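Local coordinates for pyoverdine synthetase F (Pseudomonas aeruginosa PAO1, PDB 6CUL), which is probably an enzyme of the pyoverdine pathway, with an alpha/beta fold built on a mixed, mainly parallel beta-sheet, at residues 11-16 and 60-65; 64-69 and 109-114; 125-130 and 148-153. All coordinates share one frame; numbering follows the deposited sequence.

Interaction 1: residues 11-16 and 60-65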
loop_
_atom_site.group_PDB
_atom_site.type_symbol
_atom_site.label_atom_id
_atom_site.label_comp_id
_atom_site.label_asym_id
_atom_site.label_seq_id
_atom_site.Cartn_x
_atom_site.Cartn_y
_atom_site.Cartn_z
ATOM N N SER A 11 -0.926 2.939 6.142
ATOM C CA SER A 11 -0.256 3.377 7.294
ATOM C C SER A 11 0.632 4.489 6.829
ATOM O O SER A 11 1.525 4.206 6.131
ATOM C CB SER A 11 0.655 2.273 7.796
ATOM O OG SER A 11 -0.004 1.236 8.408
ATOM N N LEU A 12 0.474 5.705 7.307
ATOM C CA LEU A 12 1.312 6.796 6.898
ATOM C C LEU A 12 2.808 6.531 7.086
ATOM O O LEU A 12 3.572 6.953 6.304
ATOM C CB LEU A 12 0.963 8.038 7.679
ATOM C CG LEU A 12 -0.366 8.695 7.421
ATOM C CD1 LEU A 12 -0.542 9.903 8.260
ATOM C CD2 LEU A 12 -0.562 9.066 5.979
ATOM N N ARG A 13 3.179 5.808 8.114
ATOM C CA ARG A 13 4.538 5.491 8.370
ATOM C C ARG A 13 5.178 4.700 7.228
ATOM O O ARG A 13 6.304 4.863 6.996
ATOM C CB ARG A 13 4.681 4.818 9.724
ATOM C CG ARG A 13 3.859 3.584 10.008
ATOM C CD ARG A 13 3.648 3.395 11.490
ATOM N NE ARG A 13 2.900 2.243 11.854
ATOM C CZ ARG A 13 1.628 2.080 11.651
ATOM N NH1 ARG A 13 0.916 2.994 11.098
ATOM N NH2 ARG A 13 1.081 0.993 12.004
ATOM N N ASN A 14 4.422 3.819 6.604
ATOM C CA ASN A 14 4.836 3.075 5.474
ATOM C C ASN A 14 5.070 3.955 4.246
ATOM O O ASN A 14 5.903 3.693 3.499
ATOM C CB ASN A 14 3.863 1.982 5.198
ATOM C CG ASN A 14 4.309 1.102 4.083
ATOM O OD1 ASN A 14 3.726 1.090 3.076
ATOM N ND2 ASN A 14 5.378 0.430 4.260
ATOM N N ALA A 15 4.255 4.938 4.039
ATOM C CA ALA A 15 4.458 5.880 2.997
ATOM C C ALA A 15 5.705 6.727 3.176
ATOM O O ALA A 15 6.251 7.139 2.239
ATOM C CB ALA A 15 3.244 6.713 2.791
ATOM N N ALA A 16 6.063 7.081 4.380
ATOM C CA ALA A 16 7.282 7.820 4.636
ATOM C C ALA A 16 8.517 7.013 4.313
ATOM O O ALA A 16 9.411 7.541 3.743
ATOM C CB ALA A 16 7.353 8.312 6.040
ATOM N N TYR A 60 -6.055 6.024 7.774
ATOM C CA TYR A 60 -4.684 5.764 8.077
ATOM C C TYR A 60 -4.664 5.289 9.524
ATOM O O TYR A 60 -5.397 5.759 10.305
ATOM C CB TYR A 60 -3.831 6.988 7.765
ATOM C CG TYR A 60 -3.830 7.989 8.786
ATOM C CD1 TYR A 60 -4.820 8.914 8.915
ATOM C CD2 TYR A 60 -2.843 7.994 9.679
ATOM C CE1 TYR A 60 -4.766 9.810 9.939
ATOM C CE2 TYR A 60 -2.773 8.882 10.691
ATOM C CZ TYR A 60 -3.719 9.779 10.807
ATOM O OH TYR A 60 -3.552 10.593 11.831
ATOM N N ASP A 61 -3.853 4.340 9.864
ATOM C CA ASP A 61 -3.848 3.866 11.194
ATOM C C ASP A 61 -2.835 4.374 12.198
ATOM O O ASP A 61 -2.883 3.953 13.289
ATOM C CB ASP A 61 -3.682 2.376 11.153
ATOM C CG ASP A 61 -2.287 1.965 11.063
ATOM O OD1 ASP A 61 -1.596 2.369 10.190
ATOM O OD2 ASP A 61 -1.891 1.207 11.853
ATOM N N ASP A 62 -1.987 5.291 11.841
ATOM C CA ASP A 62 -0.951 5.690 12.742
ATOM C C ASP A 62 -1.422 6.395 13.983
ATOM O O ASP A 62 -2.442 6.991 13.968
ATOM C CB ASP A 62 0.008 6.587 12.017
ATOM C CG ASP A 62 0.331 6.118 10.667
ATOM O OD1 ASP A 62 -0.504 6.091 9.805
ATOM O OD2 ASP A 62 1.447 5.786 10.466
ATOM N N ASP A 63 -0.709 6.294 15.071
ATOM C CA ASP A 63 -1.137 7.079 16.201
ATOM C C ASP A 63 -0.060 7.992 16.758
ATOM O O ASP A 63 0.988 7.561 17.039
ATOM C CB ASP A 63 -1.783 6.236 17.308
ATOM C CG ASP A 63 -2.204 7.074 18.480
ATOM O OD1 ASP A 63 -3.215 7.781 18.489
ATOM O OD2 ASP A 63 -1.386 7.138 19.334
ATOM N N ALA A 64 -0.395 9.224 16.923
ATOM C CA ALA A 64 0.513 10.193 17.424
ATOM C C ALA A 64 1.049 9.885 18.825
ATOM O O ALA A 64 2.112 10.275 19.139
ATOM C CB ALA A 64 -0.092 11.557 17.345
ATOM N N GLU A 65 0.358 9.091 19.599
ATOM C CA GLU A 65 0.868 8.733 20.871
ATOM C C GLU A 65 1.842 7.583 20.845
ATOM O O GLU A 65 2.021 7.017 21.864
ATOM C CB GLU A 65 -0.235 8.373 21.792
ATOM C CG GLU A 65 -1.101 9.497 22.200
ATOM C CD GLU A 65 -0.521 10.388 23.260
ATOM O OE1 GLU A 65 0.507 10.047 23.834
ATOM O OE2 GLU A 65 -1.115 11.426 23.505
#
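Y60, at the end of strand 55-60, receives L12 over one face of its ring: the CD1 methyl of L12 lies 3.3 Å from CD2 of Y60 and the branch point CG follows close behind. This is the apolar part of a contact that otherwise consists of charge and hydrogen bonds. D61 comes next, and its OD1 is gripped twice, from opposite faces of the carboxylate plane. S11 OG donates to D61 OD1 over 2.6 Å, and R13 NH1 reaches the same D61 OD1 over 2.7 Å in a salt bridge, with the oxygen close to the guanidinium plane. S108 OG holds the other oxygen of D61, and S11 OG also meets L149 N, which ties a third loop to the same place. D62 directs its carboxylate at the first turn of helix 12-17. Its OD1 accepts from L12 N at 2.7 Å through the syn lone pair, while R13 N donates to D62 OD2 over 2.9 Å. On the other face of that carboxylate R13 NH1 bonds to D62 OD2, also at 2.9 Å, with the guanidinium and carboxylate planes 85° apart. The R13 side chain leaves between its backbone N and carbonyl carbon (chi1 55°) and then runs extended past D62, which brings NH1 between the two aspartates; its NE binds the citrate. Two acidic residues after strand 55-60, next to the edge strand of the sheet, thus hold the N-terminal turn of a neighbouring helix, an arrangement at the C-terminal edge of the parallel strands, where alpha/beta folds commonly form their pockets.

Interaction 2: residues 64-69 and 109-114. With FGD (N-(4-{[(2-amino-4-oxo-1,4-dihydroquinazolin-6-yl)methyl]amino}benzene-1-carbonyl)-D-glutamic acid), chain I; CIT (citric acid), chain J.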
loop_
_atom_site.group_PDB
_atom_site.type_symbol
_atom_site.label_atom_id
_atom_site.label_comp_id
_atom_site.label_asym_id
_atom_site.label_seq_id
_atom_site.Cartn_x
_atom_site.Cartn_y
_atom_site.Cartn_z
ATOM N N ALA A 64 -0.395 9.224 16.923
ATOM C CA ALA A 64 0.513 10.193 17.424
ATOM C C ALA A 64 1.049 9.885 18.825
ATOM O O ALA A 64 2.112 10.275 19.139
ATOM C CB ALA A 64 -0.092 11.557 17.345
ATOM N N GLU A 65 0.358 9.091 19.599
ATOM C CA GLU A 65 0.868 8.733 20.871
ATOM C C GLU A 65 1.842 7.583 20.845
ATOM O O GLU A 65 2.021 7.017 21.864
ATOM C CB GLU A 65 -0.235 8.373 21.792
ATOM C CG GLU A 65 -1.101 9.497 22.200
ATOM C CD GLU A 65 -0.521 10.388 23.260
ATOM O OE1 GLU A 65 0.507 10.047 23.834
ATOM O OE2 GLU A 65 -1.115 11.426 23.505
ATOM N N LEU A 66 2.361 7.187 19.732
ATOM C CA LEU A 66 3.305 6.128 19.749
ATOM C C LEU A 66 4.569 6.804 19.333
ATOM O O LEU A 66 4.617 7.317 18.278
ATOM C CB LEU A 66 2.930 5.023 18.820
ATOM C CG LEU A 66 2.311 3.813 19.456
ATOM C CD1 LEU A 66 2.252 2.744 18.413
ATOM C CD2 LEU A 66 3.062 3.306 20.617
ATOM N N PRO A 67 5.567 6.829 20.191
ATOM C CA PRO A 67 6.761 7.551 19.822
ATOM C C PRO A 67 7.447 6.965 18.564
ATOM O O PRO A 67 8.018 7.749 17.864
ATOM C CB PRO A 67 7.564 7.546 21.098
ATOM C CG PRO A 67 6.598 7.268 22.156
ATOM C CD PRO A 67 5.634 6.342 21.559
ATOM N N ARG A 68 7.430 5.649 18.372
ATOM C CA ARG A 68 7.938 5.007 17.177
ATOM C C ARG A 68 7.098 5.402 15.939
ATOM O O ARG A 68 7.607 5.562 14.915
ATOM C CB ARG A 68 8.076 3.502 17.328
ATOM C CG ARG A 68 6.791 2.719 17.301
ATOM C CD ARG A 68 6.983 1.290 17.607
ATOM N NE ARG A 68 5.754 0.617 17.592
ATOM C CZ ARG A 68 5.035 0.345 18.640
ATOM N NH1 ARG A 68 5.403 0.673 19.830
ATOM N NH2 ARG A 68 3.955 -0.297 18.465
ATOM N N ASP A 69 5.810 5.503 16.094
ATOM C CA ASP A 69 4.986 6.034 15.046
ATOM C C ASP A 69 5.384 7.515 14.796
ATOM O O ASP A 69 5.273 7.959 13.738
ATOM C CB ASP A 69 3.469 5.885 15.326
ATOM C CG ASP A 69 2.907 4.589 14.834
ATOM O OD1 ASP A 69 3.693 3.782 14.578
ATOM O OD2 ASP A 69 1.723 4.382 14.742
ATOM N N THR A 109 -3.990 1.749 18.148
ATOM C CA THR A 109 -3.507 2.085 19.476
ATOM C C THR A 109 -3.117 0.878 20.322
ATOM O O THR A 109 -2.167 0.916 21.002
ATOM C CB THR A 109 -4.563 2.821 20.186
ATOM O OG1 THR A 109 -5.795 2.132 20.032
ATOM C CG2 THR A 109 -4.639 4.105 19.601
ATOM N N TYR A 110 -3.747 -0.238 20.060
ATOM C CA TYR A 110 -3.494 -1.476 20.679
ATOM C C TYR A 110 -2.053 -1.817 20.570
ATOM O O TYR A 110 -1.611 -2.552 21.362
ATOM C CB TYR A 110 -4.337 -2.578 20.021
ATOM C CG TYR A 110 -3.874 -3.083 18.665
ATOM C CD1 TYR A 110 -2.873 -4.004 18.578
ATOM C CD2 TYR A 110 -4.467 -2.670 17.501
ATOM C CE1 TYR A 110 -2.454 -4.481 17.400
ATOM C CE2 TYR A 110 -4.060 -3.142 16.289
ATOM C CZ TYR A 110 -3.039 -4.056 16.249
ATOM O OH TYR A 110 -2.553 -4.537 15.092
ATOM N N ARG A 111 -1.347 -1.286 19.617
ATOM C CA ARG A 111 0.064 -1.497 19.499
ATOM C C ARG A 111 0.889 -0.933 20.687
ATOM O O ARG A 111 1.953 -1.360 20.865
ATOM C CB ARG A 111 0.571 -1.017 18.156
ATOM C CG ARG A 111 0.230 -1.869 16.970
ATOM C CD ARG A 111 0.755 -1.297 15.709
ATOM N NE ARG A 111 0.311 0.047 15.468
ATOM C CZ ARG A 111 1.062 1.095 15.262
ATOM N NH1 ARG A 111 2.319 1.010 15.243
ATOM N NH2 ARG A 111 0.505 2.225 15.041
ATOM N N ARG A 112 0.338 -0.037 21.481
ATOM C CA ARG A 112 0.986 0.503 22.654
ATOM C C ARG A 112 1.272 -0.609 23.628
ATOM O O ARG A 112 2.264 -0.625 24.203
ATOM C CB ARG A 112 0.099 1.544 23.318
ATOM C CG ARG A 112 -0.220 2.778 22.511
ATOM C CD ARG A 112 -1.319 3.631 23.089
ATOM N NE ARG A 112 -1.944 4.528 22.152
ATOM C CZ ARG A 112 -2.604 5.620 22.471
ATOM N NH1 ARG A 112 -2.716 5.994 23.682
ATOM N NH2 ARG A 112 -3.130 6.333 21.561
ATOM N N TYR A 113 0.359 -1.518 23.803
ATOM C CA TYR A 113 0.569 -2.664 24.628
ATOM C C TYR A 113 1.487 -3.649 23.922
ATOM O O TYR A 113 1.518 -3.676 22.759
ATOM C CB TYR A 113 -0.750 -3.374 24.850
ATOM C CG TYR A 113 -1.715 -2.664 25.724
ATOM C CD1 TYR A 113 -1.581 -2.694 27.069
ATOM C CD2 TYR A 113 -2.789 -1.984 25.200
ATOM C CE1 TYR A 113 -2.471 -2.044 27.883
ATOM C CE2 TYR A 113 -3.684 -1.337 26.012
ATOM C CZ TYR A 113 -3.521 -1.366 27.365
ATOM O OH TYR A 113 -4.385 -0.741 28.191
ATOM N N PRO A 114 2.214 -4.503 24.640
ATOM C CA PRO A 114 3.072 -5.530 24.057
ATOM C C PRO A 114 2.355 -6.534 23.220
ATOM O O PRO A 114 1.189 -6.702 23.367
ATOM C CB PRO A 114 3.671 -6.201 25.230
ATOM C CG PRO A 114 3.610 -5.220 26.282
ATOM C CD PRO A 114 2.846 -4.022 25.846
HETATM C C13 FGD I . 11.971 3.465 13.775
HETATM C C15 FGD I . 11.981 5.266 15.363
HETATM C C17 FGD I . 12.388 5.712 13.037
HETATM C C20 FGD I . 13.370 7.342 9.723
HETATM C C21 FGD I . 14.437 7.268 8.828
HETATM C C22 FGD I . 14.711 8.355 7.962
HETATM C C24 FGD I . 12.838 9.562 8.914
HETATM C C02 FGD I . 12.628 1.894 19.259
HETATM C C04 FGD I . 11.316 2.420 18.672
HETATM C C05 FGD I . 10.450 3.101 19.731
HETATM C C06 FGD I . 11.223 4.164 20.517
HETATM C C07 FGD I . 11.278 5.501 19.783
HETATM C C11 FGD I . 11.535 2.927 16.210
HETATM C C12 FGD I . 11.839 3.918 15.081
HETATM C C14 FGD I . 12.245 4.363 12.753
HETATM C C16 FGD I . 12.255 6.165 14.343
HETATM C C19 FGD I . 13.074 6.166 10.660
HETATM C C23 FGD I . 13.922 9.487 8.005
HETATM C C25 FGD I . 12.568 8.492 9.766
HETATM C C27 FGD I . 15.335 10.563 6.151
HETATM C C30 FGD I . 15.882 8.275 6.979
HETATM N N10 FGD I . 11.605 3.362 17.597
HETATM N N18 FGD I . 12.676 6.653 11.967
HETATM N N26 FGD I . 14.210 10.632 7.092
HETATM N N28 FGD I . 15.510 11.583 5.137
HETATM N N29 FGD I . 16.157 9.374 6.106
HETATM O O01 FGD I . 12.832 0.653 19.332
HETATM O O03 FGD I . 13.504 2.702 19.669
HETATM O O08 FGD I . 10.213 6.056 19.404
HETATM O O09 FGD I . 12.389 6.048 19.556
HETATM O O31 FGD I . 16.560 7.304 6.941
HETATM O O32 FGD I . 11.244 1.808 15.954
HETATM C C1 CIT J . 5.632 -4.889 12.956
HETATM O O1 CIT J . 4.946 -5.886 12.639
HETATM O O2 CIT J . 6.530 -4.484 12.189
HETATM C C2 CIT J . 5.375 -4.194 14.275
HETATM C C3 CIT J . 4.966 -2.721 14.123
HETATM O O7 CIT J . 6.201 -2.033 13.818
HETATM C C4 CIT J . 3.972 -2.424 13.003
HETATM C C5 CIT J . 3.746 -0.923 12.821
HETATM O O3 CIT J . 2.585 -0.491 12.696
HETATM O O4 CIT J . 4.679 -0.085 12.781
HETATM C C6 CIT J . 4.330 -2.284 15.446
HETATM O O5 CIT J . 3.841 -3.144 16.210
HETATM O O6 CIT J . 4.300 -1.086 15.814
#
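R68 and R111 converge on one carboxylate oxygen of the citrate, O6, which takes three hydrogen bonds: from R68 NE at 2.9 Å, from R68 NH2 at 2.8 Å and from R111 NH1 at 2.9 Å. The arginines form a pocket between the start of helix 67-72 and the 3-10 turn at 109-111, consistent with an anion site, though this citrate probably came from the crystallisation liquor; its 64-69 side adjoins the FGD on P67 and R68. R68 stretches out from CG to NE, carrying its guanidinium edge past the anion as far as the backbone of R111, where NH2 makes a weak bond to R111 O. R111, bent at chi3 (-56°), turns its own edge to D69. There NH1 of R111 donates to D69 OD1 at 3.2 Å, almost straight at 168°, and NH2 pairs with D69 OD2 at a modelled distance too short to be relied on. R111 NE is hydrogen-bonded to S108 OG. One face of the R111 guanidinium is covered by CD1 of L66, 3.6 Å from R111 NH1, while citrate O3 lies over the opposite face. The aliphatic CB of E65 rests over a guanidinium face of R112; D63 meets the charge of R112 in a salt bridge to NH2, and R112 NE is buried without a partner. On the FGD side, R68 N comes to 3.0 Å from FGD O08.

Interaction 3: residues 125-130 and 148-153; sequences SDFERR and LLVILD
F127 and V150 approach from opposite directions, one from helix 118-136 and the other from the loop after strand 142-145. The phenyl ring meets the valine obliquely: ring atom CE2 of F127 lies 3.2 Å from V150 CG1, a tight apolar contact, and V150 CG2 is 3.9 Å from F127 CE2. F127 swings its ring out of the helix with CG roughly opposite the backbone N (chi1 155°), and V150 presents CG1 from a similar position (chi1 172°), which brings CG1 against the CE2 corner of the ring. One residue further along the helix, E128 reaches across to L152 and D153 in the loop. Its chain continues extended beyond CG and passes beside L152, where OE1 of E128 is 3.7 Å from L152 CA and close to the leucine CB. The E128 side chain then crosses that of D153 at about a right angle, although the two carboxylate groups themselves are nearly coplanar, their planes 20° apart. OE2 of E128 stands only 2.7 Å from D153 OD1, two acceptors that are not hydrogen-bonded as modelled. Such closeness would be costly for two full negative charges, and one of the groups may be protonated in the crystal. K124, one turn earlier in the helix, has its NZ in weak, long ion pairs with both carboxylates, which probably eases the repulsion, and it also donates to I151 O. The glutamate itself is held by the backbone beyond the loop segment, OE1 by L155 N and OE2 by E154 N. Helix 118-136 is thereby pinned on the loop between strands 142-145 and 166-170; F127 also packs on V106, V150 on Y110 and D61, and L149 on helix 12-17.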
loop_
_atom_site.group_PDB
_atom_site.type_symbol
_atom_site.label_atom_id
_atom_site.label_comp_id
_atom_site.label_asym_id
_atom_site.label_seq_id
_atom_site.Cartn_x
_atom_site.Cartn_y
_atom_site.Cartn_z
ATOM N N SER A 125 -8.672 -6.486 17.938
ATOM C CA SER A 125 -9.992 -6.786 17.510
ATOM C C SER A 125 -10.834 -5.547 17.481
ATOM O O SER A 125 -11.524 -5.364 16.542
ATOM C CB SER A 125 -10.658 -7.834 18.404
ATOM O OG SER A 125 -12.043 -7.938 18.183
ATOM N N ASP A 126 -10.793 -4.702 18.476
ATOM C CA ASP A 126 -11.605 -3.503 18.436
ATOM C C ASP A 126 -11.251 -2.539 17.287
ATOM O O ASP A 126 -12.090 -1.847 16.823
ATOM C CB ASP A 126 -11.601 -2.824 19.803
ATOM C CG ASP A 126 -12.622 -1.771 19.941
ATOM O OD1 ASP A 126 -13.746 -2.069 20.190
ATOM O OD2 ASP A 126 -12.302 -0.630 19.856
ATOM N N PHE A 127 -9.983 -2.447 16.934
ATOM C CA PHE A 127 -9.515 -1.670 15.811
ATOM C C PHE A 127 -10.070 -2.229 14.519
ATOM O O PHE A 127 -10.565 -1.504 13.708
ATOM C CB PHE A 127 -8.030 -1.694 15.760
ATOM C CG PHE A 127 -7.474 -1.452 14.411
ATOM C CD1 PHE A 127 -7.465 -0.209 13.871
ATOM C CD2 PHE A 127 -6.918 -2.473 13.695
ATOM C CE1 PHE A 127 -6.922 0.023 12.662
ATOM C CE2 PHE A 127 -6.362 -2.242 12.476
ATOM C CZ PHE A 127 -6.369 -0.986 11.963
ATOM N N GLU A 128 -9.994 -3.527 14.347
ATOM C CA GLU A 128 -10.650 -4.130 13.235
ATOM C C GLU A 128 -12.141 -3.847 13.386
ATOM O O GLU A 128 -12.777 -3.559 12.417
ATOM C CB GLU A 128 -10.441 -5.622 13.172
ATOM C CG GLU A 128 -9.018 -6.058 13.237
ATOM C CD GLU A 128 -8.760 -7.348 12.522
ATOM O OE1 GLU A 128 -9.124 -7.437 11.371
ATOM O OE2 GLU A 128 -8.175 -8.257 13.075
ATOM N N ARG A 129 -12.684 -3.928 14.587
ATOM C CA ARG A 129 -14.073 -3.639 14.765
ATOM C C ARG A 129 -14.381 -2.196 14.393
ATOM O O ARG A 129 -15.355 -1.963 13.775
ATOM C CB ARG A 129 -14.498 -3.955 16.149
ATOM C CG ARG A 129 -15.971 -3.799 16.324
ATOM C CD ARG A 129 -16.409 -2.387 16.650
ATOM N NE ARG A 129 -15.788 -1.858 17.829
ATOM C CZ ARG A 129 -15.832 -0.593 18.173
ATOM N NH1 ARG A 129 -16.427 0.270 17.411
ATOM N NH2 ARG A 129 -15.223 -0.185 19.254
ATOM N N ARG A 130 -13.521 -1.264 14.777
ATOM C CA ARG A 130 -13.609 0.125 14.344
ATOM C C ARG A 130 -13.356 0.281 12.834
ATOM O O ARG A 130 -13.830 1.200 12.262
ATOM C CB ARG A 130 -12.618 1.003 15.072
ATOM C CG ARG A 130 -13.131 1.690 16.300
ATOM C CD ARG A 130 -12.107 2.602 16.960
ATOM N NE ARG A 130 -10.801 1.989 17.219
ATOM C CZ ARG A 130 -9.629 2.608 17.104
ATOM N NH1 ARG A 130 -9.561 3.835 16.714
ATOM N NH2 ARG A 130 -8.534 1.955 17.362
ATOM N N LEU A 148 -0.908 -0.860 4.568
ATOM C CA LEU A 148 -1.465 -0.774 5.902
ATOM C C LEU A 148 -0.754 -1.886 6.669
ATOM O O LEU A 148 -0.893 -3.020 6.342
ATOM C CB LEU A 148 -2.954 -0.979 5.898
ATOM C CG LEU A 148 -3.493 -1.416 7.255
ATOM C CD1 LEU A 148 -3.286 -0.388 8.327
ATOM C CD2 LEU A 148 -4.934 -1.795 7.189
ATOM N N LEU A 149 -0.023 -1.528 7.710
ATOM C CA LEU A 149 0.828 -2.412 8.469
ATOM C C LEU A 149 0.171 -3.453 9.395
ATOM O O LEU A 149 0.793 -4.377 9.797
ATOM C CB LEU A 149 1.894 -1.586 9.197
ATOM C CG LEU A 149 2.696 -0.511 8.488
ATOM C CD1 LEU A 149 3.772 0.084 9.317
ATOM C CD2 LEU A 149 3.301 -1.057 7.258
ATOM N N VAL A 150 -1.078 -3.250 9.745
ATOM C CA VAL A 150 -1.820 -4.146 10.545
ATOM C C VAL A 150 -2.257 -5.267 9.634
ATOM O O VAL A 150 -2.557 -5.039 8.515
ATOM C CB VAL A 150 -3.002 -3.415 11.174
ATOM C CG1 VAL A 150 -3.946 -4.324 11.895
ATOM C CG2 VAL A 150 -2.525 -2.365 12.116
ATOM N N ILE A 151 -2.332 -6.481 10.151
ATOM C CA ILE A 151 -2.723 -7.628 9.386
ATOM C C ILE A 151 -4.126 -7.887 9.687
ATOM O O ILE A 151 -4.416 -8.189 10.780
ATOM C CB ILE A 151 -2.040 -8.868 9.881
ATOM C CG1 ILE A 151 -0.547 -8.667 9.971
ATOM C CG2 ILE A 151 -2.443 -10.016 9.011
ATOM C CD1 ILE A 151 0.070 -7.863 8.856
ATOM N N LEU A 152 -4.978 -7.856 8.704
ATOM C CA LEU A 152 -6.354 -8.051 9.005
ATOM C C LEU A 152 -6.758 -9.502 9.023
ATOM O O LEU A 152 -6.725 -10.111 8.059
ATOM C CB LEU A 152 -7.182 -7.276 7.998
ATOM C CG LEU A 152 -7.145 -5.762 8.156
ATOM C CD1 LEU A 152 -6.054 -5.165 7.324
ATOM C CD2 LEU A 152 -8.460 -5.154 7.822
ATOM N N ASP A 153 -7.017 -10.084 10.165
ATOM C CA ASP A 153 -7.501 -11.445 10.226
ATOM C C ASP A 153 -8.986 -11.530 10.533
ATOM O O ASP A 153 -9.572 -12.505 10.151
ATOM C CB ASP A 153 -6.730 -12.331 11.227
ATOM C CG ASP A 153 -6.959 -11.947 12.646
ATOM O OD1 ASP A 153 -7.531 -10.903 12.792
ATOM O OD2 ASP A 153 -6.576 -12.603 13.596
#

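How the interactions relate
The three contacts lie side by side, with centres 10 Å apart for interactions 1 and 2 and 14 Å for the other two pairs. Interaction 1 runs straight into interaction 2 through the shared A64 and E65, and D63 OD2 forms a salt bridge with R112 NH2 at 2.9 Å. Interaction 3 joins interaction 1 where S11 OG meets L149 N at 2.9 Å, and interaction 2 where V150 CG1 packs 3.5 Å from Y110 OH. Citrate connects the first two contacts, bound by R13 as well as by R68 and R111. FGD lies against P67 and R68, and residues of 109-114 line a separate FGD pocket; the side chain of R13 is about 8 Å from a bound FGD (nearest atoms).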